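Side-chain contact in ubiquitin-conjugating enzyme E2, putative (Plasmodium falciparum, PDB 2Q0V), which probably takes part in ubiquitin conjugation, either as a ubiquitin-transferring enzyme or as a non-catalytic E2 variant: residues I78-D81 against D82-D86. Residues are numbered along the deposited sequence; the frame is centred on the assembly and turned at random.
Sequences IFCD and DNYPD
Cys80 and Tyr84 show how a tight turn can bring a sulfur onto an aromatic face. Cys80 SG lies 3.7 Å from the centroid of the Tyr84 ring and only 3° off its normal, almost evenly spaced from the ring carbons. Cys80 CB, nearer the root of the ring, makes a CH-pi contact and approaches Tyr84 CG to 3.6 Å. With CG anti to the backbone N (chi1 -176°), the Tyr84 ring turns its face to the Cys80 side chain once the chain has bent round; the opposite face is covered by Pro85. At the far end of the ring, Tyr84 OH hydrogen-bonds Glu29 of helix 22-34.

Asp81 organises the polar side of the bend. With CG between the backbone N and the carbonyl carbon (chi1 72°), its carboxylate turns toward the amides that follow, and Asp81 OD1 accepts a hydrogen bond from Asn83 N at 2.8 Å, the donor standing above the carboxylate plane. A weak bond from Tyr84 N reaches the same oxygen, while the main bond of Tyr84 N goes to Asp81 O at 3.2 Å. The result is a type I beta turn combined with an Asx turn, its last residue, Tyr84, joined to Pro85 by a cis peptide bond, in the loop between strands 73-79 and 90-93 of the E2 fold's antiparallel sheet.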
ATOM      1  N   ILE A  78       2.971   3.015   4.498  1.00 36.26           N
ATOM      2  CA  ILE A  78       2.822   1.618   4.951  1.00 35.91           C
ATOM      3  C   ILE A  78       3.847   1.329   6.061  1.00 36.24           C
ATOM      4  O   ILE A  78       5.018   1.616   5.932  1.00 35.41           O
ATOM      5  CB  ILE A  78       2.884   0.605   3.744  1.00 35.07           C
ATOM      6  CG1 ILE A  78       1.665   0.838   2.845  1.00 36.24           C
ATOM      7  CG2 ILE A  78       2.904  -0.834   4.225  1.00 34.14           C
ATOM      8  CD1 ILE A  78       1.467  -0.157   1.702  1.00 35.67           C
ATOM      9  N   PHE A  79       3.394   0.798   7.175  1.00 38.23           N
ATOM     10  CA  PHE A  79       4.312   0.518   8.249  1.00 40.12           C
ATOM     11  C   PHE A  79       4.364  -0.961   8.512  1.00 40.59           C
ATOM     12  O   PHE A  79       3.350  -1.539   8.896  1.00 40.98           O
ATOM     13  CB  PHE A  79       3.890   1.232   9.543  1.00 41.78           C
ATOM     14  CG  PHE A  79       4.747   0.848  10.730  1.00 43.36           C
ATOM     15  CD1 PHE A  79       6.004   1.420  10.899  1.00 43.91           C
ATOM     16  CD2 PHE A  79       4.319  -0.126  11.631  1.00 45.17           C
ATOM     17  CE1 PHE A  79       6.814   1.048  11.952  1.00 46.01           C
ATOM     18  CE2 PHE A  79       5.134  -0.512  12.702  1.00 47.60           C
ATOM     19  CZ  PHE A  79       6.381   0.076  12.861  1.00 45.40           C
ATOM     20  N   CYS A  80       5.533  -1.565   8.335  1.00 41.46           N
ATOM     21  CA  CYS A  80       5.716  -3.004   8.607  1.00 43.17           C
ATOM     22  C   CYS A  80       6.332  -3.236   9.993  1.00 44.43           C
ATOM     23  O   CYS A  80       7.522  -2.979  10.178  1.00 45.04           O
ATOM     24  CB  CYS A  80       6.628  -3.643   7.545  1.00 43.39           C
ATOM     25  SG  CYS A  80       6.137  -3.395   5.796  1.00 42.43           S
ATOM     26  N   ASP A  81       5.551  -3.728  10.956  1.00 45.73           N
ATOM     27  CA  ASP A  81       6.108  -4.035  12.291  1.00 47.46           C
ATOM     28  C   ASP A  81       7.105  -5.220  12.282  1.00 48.24           C
ATOM     29  O   ASP A  81       7.438  -5.765  11.210  1.00 47.91           O
ATOM     30  CB  ASP A  81       5.003  -4.209  13.353  1.00 47.32           C
ATOM     31  CG  ASP A  81       4.231  -5.492  13.199  1.00 48.78           C
ATOM     32  OD1 ASP A  81       4.776  -6.425  12.576  1.00 51.80           O
ATOM     33  OD2 ASP A  81       3.079  -5.581  13.720  1.00 49.70           O
ATOM     34  N   ASP A  82       7.595  -5.612  13.462  1.00 48.78           N
ATOM     35  CA  ASP A  82       8.631  -6.639  13.493  1.00 49.40           C
ATOM     36  C   ASP A  82       8.126  -8.080  13.239  1.00 48.39           C
ATOM     37  O   ASP A  82       8.934  -8.973  13.008  1.00 47.87           O
ATOM     38  CB  ASP A  82       9.583  -6.487  14.698  1.00 50.56           C
ATOM     39  CG  ASP A  82      10.887  -5.691  14.329  1.00 55.54           C
ATOM     40  OD1 ASP A  82      11.931  -6.342  14.019  1.00 58.15           O
ATOM     41  OD2 ASP A  82      10.862  -4.423  14.299  1.00 58.54           O
ATOM     42  N   ASN A  83       6.800  -8.274  13.220  1.00 47.44           N
ATOM     43  CA  ASN A  83       6.186  -9.552  12.836  1.00 47.06           C
ATOM     44  C   ASN A  83       5.947  -9.698  11.311  1.00 46.08           C
ATOM     45  O   ASN A  83       5.495 -10.758  10.835  1.00 45.55           O
ATOM     46  CB  ASN A  83       4.854  -9.791  13.574  1.00 47.76           C
ATOM     47  CG  ASN A  83       4.972  -9.687  15.109  1.00 51.11           C
ATOM     48  OD1 ASN A  83       6.006 -10.031  15.707  1.00 52.37           O
ATOM     49  ND2 ASN A  83       3.894  -9.206  15.747  1.00 53.54           N
ATOM     50  N   TYR A  84       6.213  -8.623  10.565  1.00 44.94           N
ATOM     51  CA  TYR A  84       6.111  -8.622   9.108  1.00 44.01           C
ATOM     52  C   TYR A  84       7.147  -9.557   8.474  1.00 43.53           C
ATOM     53  O   TYR A  84       8.308  -9.484   8.829  1.00 44.18           O
ATOM     54  CB  TYR A  84       6.328  -7.207   8.571  1.00 42.78           C
ATOM     55  CG  TYR A  84       6.131  -7.143   7.078  1.00 42.13           C
ATOM     56  CD1 TYR A  84       4.842  -7.008   6.539  1.00 40.45           C
ATOM     57  CD2 TYR A  84       7.206  -7.277   6.200  1.00 40.03           C
ATOM     58  CE1 TYR A  84       4.640  -6.969   5.186  1.00 40.42           C
ATOM     59  CE2 TYR A  84       7.005  -7.238   4.816  1.00 40.65           C
ATOM     60  CZ  TYR A  84       5.714  -7.074   4.326  1.00 39.96           C
ATOM     61  OH  TYR A  84       5.477  -7.028   2.983  1.00 40.27           O
ATOM     62  N   PRO A  85       6.762 -10.378   7.475  1.00 43.33           N
ATOM     63  CA  PRO A  85       5.526 -10.505   6.687  1.00 42.81           C
ATOM     64  C   PRO A  85       4.400 -11.363   7.232  1.00 43.03           C
ATOM     65  O   PRO A  85       3.378 -11.487   6.563  1.00 42.32           O
ATOM     66  CB  PRO A  85       6.022 -11.142   5.392  1.00 42.46           C
ATOM     67  CG  PRO A  85       7.101 -12.018   5.818  1.00 42.59           C
ATOM     68  CD  PRO A  85       7.795 -11.311   6.985  1.00 43.13           C
ATOM     69  N   ASP A  86       4.560 -11.954   8.414  1.00 43.38           N
ATOM     70  CA  ASP A  86       3.515 -12.836   8.932  1.00 43.73           C
ATOM     71  C   ASP A  86       2.251 -12.089   9.371  1.00 43.47           C
ATOM     72  O   ASP A  86       1.146 -12.644   9.338  1.00 43.70           O
ATOM     73  CB  ASP A  86       4.067 -13.761  10.024  1.00 44.02           C
ATOM     74  CG  ASP A  86       5.056 -14.766   9.465  1.00 46.12           C
ATOM     75  OD1 ASP A  86       4.636 -15.672   8.688  1.00 49.04           O
ATOM     76  OD2 ASP A  86       6.256 -14.629   9.766  1.00 47.60           O
TER